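Local coordinates for secreted protein (Streptomyces lividans TK24, PDB 5LXZ), which binds copper and is probably a galactose oxidase-like copper radical oxidase of the AA5 family, at residues T383-L388 with D444-E449; S417-G422 with E449-P454; I465-G470 with I496-P501. The protein carries 1 engineered substitution. One frame throughout, in Å; residues are numbered along the deposited sequence.

Interaction 1 of 3, residues T383-L388 with D444-E449; sequences TRIADL and DTNEFE. With EDO (1,2-ethanediol), chain H.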
# COMPACT_ATOMS: atom_id res chain seq x y z
N THR A 383 -4.46 -14.65 -9.95
CA THR A 383 -3.16 -14.52 -9.34
C THR A 383 -2.10 -14.70 -10.38
O THR A 383 -2.26 -15.49 -11.32
CB THR A 383 -2.91 -15.45 -8.14
OG1 THR A 383 -2.89 -16.80 -8.56
CG2 THR A 383 -3.96 -15.24 -7.09
N ARG A 384 -1.00 -13.98 -10.23
CA ARG A 384 0.11 -14.06 -11.18
C ARG A 384 1.37 -14.20 -10.37
O ARG A 384 1.58 -13.40 -9.47
CB ARG A 384 0.15 -12.85 -12.10
CG ARG A 384 -1.18 -12.51 -12.78
CD ARG A 384 -2.16 -11.77 -11.89
NE ARG A 384 -2.75 -10.60 -12.52
CZ ARG A 384 -3.46 -9.70 -11.86
NH1 ARG A 384 -3.78 -9.92 -10.60
NH2 ARG A 384 -3.84 -8.57 -12.45
N ILE A 385 2.22 -15.16 -10.70
CA ILE A 385 3.37 -15.49 -9.89
C ILE A 385 4.62 -15.35 -10.72
O ILE A 385 4.67 -15.92 -11.83
CB ILE A 385 3.27 -16.91 -9.35
CG1 ILE A 385 2.02 -17.07 -8.50
CG2 ILE A 385 4.52 -17.23 -8.56
CD1 ILE A 385 1.70 -18.48 -8.07
N ALA A 386 5.60 -14.59 -10.23
CA ALA A 386 6.89 -14.45 -10.89
C ALA A 386 7.95 -15.04 -10.02
O ALA A 386 8.03 -14.70 -8.85
CB ALA A 386 7.21 -13.02 -11.20
N ASP A 387 8.80 -15.88 -10.59
CA ASP A 387 9.95 -16.48 -9.92
C ASP A 387 11.22 -15.73 -10.31
O ASP A 387 11.73 -15.90 -11.45
CB ASP A 387 10.08 -17.95 -10.30
CG ASP A 387 11.24 -18.65 -9.58
OD1 ASP A 387 12.14 -18.00 -9.07
OD2 ASP A 387 11.16 -19.91 -9.56
N LEU A 388 11.73 -14.90 -9.43
CA LEU A 388 12.85 -14.07 -9.79
C LEU A 388 14.20 -14.74 -9.70
O LEU A 388 15.22 -14.09 -9.97
CB LEU A 388 12.83 -12.80 -8.98
CG LEU A 388 11.60 -11.95 -9.06
CD1 LEU A 388 11.88 -10.58 -8.51
CD2 LEU A 388 11.00 -11.88 -10.45
N ASP A 444 2.96 -24.82 -1.72
CA ASP A 444 3.43 -26.17 -2.05
C ASP A 444 2.52 -26.91 -3.04
O ASP A 444 3.01 -27.70 -3.86
CB ASP A 444 3.75 -27.00 -0.78
CG ASP A 444 2.56 -27.15 0.19
OD1 ASP A 444 1.47 -26.57 -0.04
OD2 ASP A 444 2.74 -27.86 1.21
N THR A 445 1.22 -26.61 -3.03
CA THR A 445 0.28 -27.20 -3.99
C THR A 445 -0.13 -26.22 -5.09
O THR A 445 -0.75 -26.58 -6.09
CB THR A 445 -0.98 -27.66 -3.28
OG1 THR A 445 -1.65 -26.54 -2.69
CG2 THR A 445 -0.63 -28.73 -2.21
N ASN A 446 0.22 -24.94 -4.92
CA ASN A 446 -0.23 -23.88 -5.83
C ASN A 446 -1.73 -23.81 -6.00
O ASN A 446 -2.23 -23.49 -7.08
CB ASN A 446 0.50 -23.98 -7.17
CG ASN A 446 0.44 -22.69 -7.98
OD1 ASN A 446 0.38 -21.58 -7.46
ND2 ASN A 446 0.50 -22.84 -9.28
N GLU A 447 -2.45 -24.05 -4.90
CA GLU A 447 -3.89 -23.97 -4.92
C GLU A 447 -4.43 -23.13 -3.79
O GLU A 447 -3.77 -22.97 -2.77
CB GLU A 447 -4.52 -25.38 -4.81
CG GLU A 447 -4.11 -26.33 -5.94
CD GLU A 447 -4.82 -26.11 -7.25
OE1 GLU A 447 -5.35 -25.01 -7.53
OE2 GLU A 447 -4.84 -27.09 -8.06
N PHE A 448 -5.65 -22.68 -3.97
CA PHE A 448 -6.45 -22.03 -2.92
C PHE A 448 -7.34 -23.05 -2.23
O PHE A 448 -7.88 -23.96 -2.87
CB PHE A 448 -7.38 -20.99 -3.51
CG PHE A 448 -6.74 -19.66 -3.81
CD1 PHE A 448 -6.11 -18.95 -2.82
CD2 PHE A 448 -6.93 -19.05 -5.05
CE1 PHE A 448 -5.58 -17.69 -3.08
CE2 PHE A 448 -6.41 -17.79 -5.31
CZ PHE A 448 -5.75 -17.12 -4.32
N GLU A 449 -7.50 -22.85 -0.93
CA GLU A 449 -8.45 -23.58 -0.09
C GLU A 449 -9.39 -22.53 0.47
O GLU A 449 -8.94 -21.60 1.12
CB GLU A 449 -7.71 -24.29 1.03
CG GLU A 449 -8.61 -24.90 2.10
CD GLU A 449 -7.83 -25.38 3.32
OE1 GLU A 449 -6.59 -25.18 3.40
OE2 GLU A 449 -8.47 -25.94 4.26
C1 EDO H . -3.15 -23.01 -11.49
O1 EDO H . -2.03 -22.79 -12.36
C2 EDO H . -2.59 -23.45 -10.14
O2 EDO H . -3.52 -24.20 -9.36

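Interaction 2 of 3, residues S417-G422 with E449-P454; sequences SVLVSG and ERVADP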
# COMPACT_ATOMS: atom_id res chain seq x y z
N SER A 417 1.31 -20.78 4.48
CA SER A 417 0.12 -20.35 3.77
C SER A 417 0.02 -18.83 3.69
O SER A 417 0.70 -18.11 4.43
CB SER A 417 -1.14 -20.97 4.38
OG SER A 417 -1.49 -20.44 5.62
N VAL A 418 -0.76 -18.36 2.74
CA VAL A 418 -1.08 -16.95 2.60
C VAL A 418 -2.59 -16.80 2.67
O VAL A 418 -3.31 -17.37 1.88
CB VAL A 418 -0.55 -16.36 1.29
CG1 VAL A 418 -0.87 -14.86 1.22
CG2 VAL A 418 0.95 -16.58 1.18
N LEU A 419 -3.07 -16.02 3.60
CA LEU A 419 -4.48 -15.71 3.73
C LEU A 419 -4.86 -14.61 2.78
O LEU A 419 -4.32 -13.50 2.91
CB LEU A 419 -4.84 -15.33 5.16
CG LEU A 419 -6.27 -14.96 5.47
CD1 LEU A 419 -7.23 -16.10 5.22
CD2 LEU A 419 -6.38 -14.41 6.89
N VAL A 420 -5.78 -14.87 1.85
CA VAL A 420 -6.24 -13.93 0.85
C VAL A 420 -7.72 -13.74 1.10
O VAL A 420 -8.50 -14.72 1.01
CB VAL A 420 -5.96 -14.44 -0.57
CG1 VAL A 420 -6.51 -13.49 -1.59
CG2 VAL A 420 -4.48 -14.68 -0.76
N SER A 421 -8.13 -12.54 1.47
CA SER A 421 -9.48 -12.31 1.97
C SER A 421 -10.04 -10.98 1.53
O SER A 421 -9.33 -10.00 1.38
CB SER A 421 -9.46 -12.41 3.52
OG SER A 421 -10.75 -12.36 4.09
N GLY A 422 -11.36 -10.94 1.43
CA GLY A 422 -12.05 -9.70 1.22
C GLY A 422 -11.82 -9.12 -0.15
O GLY A 422 -11.56 -9.84 -1.12
N GLU A 449 -7.50 -22.85 -0.93
CA GLU A 449 -8.45 -23.58 -0.09
C GLU A 449 -9.39 -22.53 0.47
O GLU A 449 -8.94 -21.60 1.12
CB GLU A 449 -7.71 -24.29 1.03
CG GLU A 449 -8.61 -24.90 2.10
CD GLU A 449 -7.83 -25.38 3.32
OE1 GLU A 449 -6.59 -25.18 3.40
OE2 GLU A 449 -8.47 -25.94 4.26
N ARG A 450 -10.67 -22.63 0.21
CA ARG A 450 -11.63 -21.75 0.82
C ARG A 450 -11.73 -22.02 2.33
O ARG A 450 -11.76 -23.16 2.78
CB ARG A 450 -12.98 -21.97 0.16
CG ARG A 450 -13.98 -20.97 0.54
CD ARG A 450 -14.01 -19.76 -0.35
NE ARG A 450 -15.22 -19.09 0.09
CZ ARG A 450 -16.39 -19.06 -0.51
NH1 ARG A 450 -16.57 -19.56 -1.73
NH2 ARG A 450 -17.39 -18.45 0.10
N VAL A 451 -11.76 -20.95 3.10
CA VAL A 451 -11.92 -21.02 4.55
C VAL A 451 -13.15 -20.21 4.98
O VAL A 451 -13.94 -19.85 4.14
CB VAL A 451 -10.63 -20.67 5.29
CG1 VAL A 451 -9.55 -21.72 5.01
CG2 VAL A 451 -10.13 -19.23 4.98
N ALA A 452 -13.31 -19.93 6.26
CA ALA A 452 -14.52 -19.25 6.75
C ALA A 452 -14.66 -17.88 6.13
O ALA A 452 -13.64 -17.17 5.93
CB ALA A 452 -14.46 -19.11 8.25
N ASP A 453 -15.88 -17.49 5.82
CA ASP A 453 -16.17 -16.16 5.26
C ASP A 453 -15.92 -15.08 6.31
O ASP A 453 -16.38 -15.18 7.45
CB ASP A 453 -17.63 -16.00 4.83
CG ASP A 453 -18.03 -16.90 3.72
OD1 ASP A 453 -17.25 -17.55 3.01
OD2 ASP A 453 -19.28 -16.94 3.55
N PRO A 454 -15.23 -13.99 5.93
CA PRO A 454 -15.22 -12.85 6.82
C PRO A 454 -16.59 -12.31 7.13
O PRO A 454 -17.53 -12.51 6.34
CB PRO A 454 -14.41 -11.78 6.05
CG PRO A 454 -14.26 -12.26 4.67
CD PRO A 454 -14.67 -13.72 4.59

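Interaction 3 of 3, residues I465-G470 with I496-P501; sequences ILLPDG and IEIYTP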
# COMPACT_ATOMS: atom_id res chain seq x y z
N ILE A 465 -3.15 -7.65 9.25
CA ILE A 465 -1.90 -7.76 10.00
C ILE A 465 -1.86 -9.10 10.74
O ILE A 465 -2.76 -9.39 11.55
CB ILE A 465 -1.88 -6.65 11.11
CG1 ILE A 465 -2.10 -5.25 10.51
CG2 ILE A 465 -0.63 -6.73 11.97
CD1 ILE A 465 -0.93 -4.79 9.71
N LEU A 466 -0.80 -9.87 10.51
CA LEU A 466 -0.51 -11.05 11.32
C LEU A 466 -0.05 -10.64 12.71
O LEU A 466 0.81 -9.77 12.85
CB LEU A 466 0.58 -11.89 10.68
CG LEU A 466 1.10 -13.12 11.43
CD1 LEU A 466 0.01 -14.17 11.61
CD2 LEU A 466 2.35 -13.71 10.77
N LEU A 467 -0.61 -11.26 13.74
CA LEU A 467 -0.28 -10.97 15.11
C LEU A 467 0.66 -12.04 15.67
O LEU A 467 0.69 -13.17 15.18
CB LEU A 467 -1.56 -10.90 15.95
CG LEU A 467 -2.62 -9.92 15.47
CD1 LEU A 467 -3.90 -10.03 16.26
CD2 LEU A 467 -2.14 -8.50 15.54
N PRO A 468 1.34 -11.73 16.79
CA PRO A 468 2.27 -12.69 17.39
C PRO A 468 1.65 -13.98 17.87
O PRO A 468 2.33 -14.99 17.93
CB PRO A 468 2.93 -11.88 18.51
CG PRO A 468 2.88 -10.47 18.02
CD PRO A 468 1.55 -10.37 17.33
N ASP A 469 0.35 -13.97 18.12
CA ASP A 469 -0.32 -15.21 18.54
C ASP A 469 -0.74 -16.08 17.39
O ASP A 469 -1.33 -17.16 17.61
CB ASP A 469 -1.46 -14.91 19.50
CG ASP A 469 -2.67 -14.31 18.83
OD1 ASP A 469 -2.59 -13.86 17.70
OD2 ASP A 469 -3.77 -14.25 19.46
N GLY A 470 -0.48 -15.66 16.15
CA GLY A 470 -0.86 -16.41 14.96
C GLY A 470 -2.26 -16.12 14.43
O GLY A 470 -2.65 -16.70 13.42
N ILE A 496 -13.29 -3.78 13.56
CA ILE A 496 -12.08 -4.55 13.42
C ILE A 496 -12.49 -6.03 13.50
O ILE A 496 -13.41 -6.32 14.27
CB ILE A 496 -11.17 -4.11 14.60
CG1 ILE A 496 -10.86 -2.61 14.51
CG2 ILE A 496 -9.88 -4.89 14.65
CD1 ILE A 496 -10.10 -2.26 13.22
N GLU A 497 -11.83 -6.93 12.78
CA GLU A 497 -12.07 -8.35 12.94
C GLU A 497 -10.77 -9.03 13.29
O GLU A 497 -9.68 -8.61 12.87
CB GLU A 497 -12.60 -8.98 11.66
CG GLU A 497 -14.08 -8.85 11.43
CD GLU A 497 -14.55 -9.65 10.19
OE1 GLU A 497 -14.46 -9.15 9.08
OE2 GLU A 497 -15.02 -10.78 10.33
N ILE A 498 -10.88 -10.12 14.03
CA ILE A 498 -9.79 -11.06 14.21
C ILE A 498 -10.14 -12.37 13.56
O ILE A 498 -11.23 -12.90 13.80
CB ILE A 498 -9.56 -11.32 15.69
CG1 ILE A 498 -9.31 -10.01 16.38
CG2 ILE A 498 -8.43 -12.31 15.94
CD1 ILE A 498 -8.13 -9.29 15.94
N TYR A 499 -9.24 -12.88 12.74
CA TYR A 499 -9.38 -14.18 12.16
C TYR A 499 -8.48 -15.15 12.89
O TYR A 499 -7.26 -14.95 13.03
CB TYR A 499 -9.08 -14.18 10.65
CG TYR A 499 -9.18 -15.55 10.03
CD1 TYR A 499 -10.41 -16.20 9.97
CD2 TYR A 499 -8.07 -16.22 9.58
CE1 TYR A 499 -10.51 -17.46 9.43
CE2 TYR A 499 -8.15 -17.47 9.00
CZ TYR A 499 -9.38 -18.13 8.99
OH TYR A 499 -9.41 -19.38 8.42
N THR A 500 -9.04 -16.29 13.30
CA THR A 500 -8.29 -17.36 13.92
C THR A 500 -8.21 -18.50 12.90
O THR A 500 -9.25 -19.09 12.55
CB THR A 500 -9.03 -17.87 15.18
OG1 THR A 500 -9.10 -16.83 16.15
CG2 THR A 500 -8.30 -19.03 15.80
N PRO A 501 -7.03 -18.80 12.39
CA PRO A 501 -6.95 -19.78 11.30
C PRO A 501 -7.20 -21.23 11.80
O PRO A 501 -7.14 -21.46 13.00
CB PRO A 501 -5.49 -19.63 10.77
CG PRO A 501 -5.13 -18.23 11.20
CD PRO A 501 -5.78 -18.02 12.52

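Interaction 1 of 3, residues T383-L388 with D444-E449
The phenyl ring of F448 receives the methyl of T383 obliquely at its far end, with T383 CG2 3.8 Å from F448 CZ and 4.0 Å from F448 CE2. The F448 side chain also packs on P399 and R439, outside the two segments. The second flat group, the amide of N446, meets I385: the isoleucine and the asparagine run antiparallel alongside one another, and I385 CD1 comes 3.4 Å from N446 OD1. An extended chi2 (172°) carries CD1 to the end of the isoleucine, within touch of the amide oxygen. That oxygen accepts a hydrogen bond from the hydroxyl of Y441, so the methyl borders a polar atom that is already engaged. Strand 383-387 is the third strand of one propeller blade and 447-450 the fourth strand, at an edge of the sheet, of the next, a Kelch blade, so the contact closes part of the seam between adjacent blades of a galactose oxidase-like propeller. N446 leads into that edge strand through a G1 beta bulge, in which N446 and E447 both face H442. Replacing the asparagine by an alanine would probably leave the Y441 hydroxyl without this acceptor and open a gap beside I385 CD1. On the T383 side, OG1 hydrogen-bonds the carbonyl oxygen of P399. A 1,2-ethanediol, probably from the crystallisation liquor, donates from EDO O2 to N446 O at 2.7 Å.

Interaction 2 of 3, residues S417-G422 with E449-P454
L419 and V451 meet methyl to methyl, L419 CD1 lying 4.3 Å from V451 CG2. The leucine holds CG anti to its backbone N (chi1 179°), and a chi2 of 63° then swings CD1 to the side of V451. V451 points its CB toward strand 418-421, and its CG2 makes the contact. Further along, S421 faces P454. S421 turns OG away from its own backbone N (chi1 -173°), reaches across to the pyrrolidine ring and sets OG 3.6 Å from P454 CG. P454 CB and CD both lie 4.2 Å from S421 OG, so the oxygen faces the CG corner of the ring, evenly spaced from its two neighbours. Both segments belong to one Kelch blade: 418-421 is its second strand, and V451 and P454 lie where the chain leaves the fourth. Strand 438-442 runs between them in the sheet, and its A438 and L440 pack on V451. Y499 of the next blade touches both L419 and V451, while F474 touches both L419 and S421. Within 449-454 the chain carries a salt bridge, R450 NH2 to D453 OD1 at 3.0 Å. It is nearly straight and in the guanidinium plane, on the syn side of the carboxylate but tilted out of its plane; the arginine bends at its CB-CG bond to reach it. Between the segments themselves, methyls and a hydroxyl lying against ring carbons do the work, a chemistry that probably depends on fit and burial more than on directional bonds.

Interaction 3 of 3, residues I465-G470 with I496-P501
L467 and I498 touch through their terminal methyls, inside the blade that closes the propeller: strands 462-466, 472-476 and 496-500 come from late in the chain, and the N-terminal strand 14-18 completes the sheet on the outside, the "velcro" closure of beta-propellers. From L467, CB starts 6.8 Å from I498 CD1, and CG has closed to 5.6 Å. There the side chain forks. With CD1 anti to CA (chi2 173°), the extended branch continues the approach and brings L467 CD1 to 4.3 Å from I498 CD1, whereas CD2 turns off from this line. The isoleucine presents its own CD1 by bending at chi2, and its side chain also lies on M473 and I18. Beyond L467 the chain folds through a type I beta turn, closed by a backbone hydrogen bond from G470 N to L467 O at 2.9 Å. The turn ends on a glycine with positive phi, where a CB would press against the carbonyl oxygen of D469. G470 lies beside the end of strand 496-500, and there P501 supplies the second touch. Its CB points toward the turn, and the side chain also packs on L472. The G470 carbonyl oxygen, which is hydrogen-bonded to the Y503 hydroxyl, sits against the ring carbons, 3.7 Å from P501 CG and 3.5 Å from P501 CD.

How the interactions relate
Interaction 1 bridges two adjacent blades, whereas interactions 2 and 3 each join segments associated with a single blade. Interactions 1 and 2 both use strand 447-450 and share E449 in their ranges, but interaction 1 is made by N446 and F448 and interaction 2 by V451 and P454; F448 also packs on V420. Interaction 3 belongs to the closing blade and meets interaction 2 through Y499, which fits against L419 and V451. Burial follows place: interaction 1 is only partly buried, its apolar groups adjoin an amide, and a diol binds at N446 O, while the other two are buried and pair aliphatic methyls, each supplemented by one polar oxygen against a proline ring.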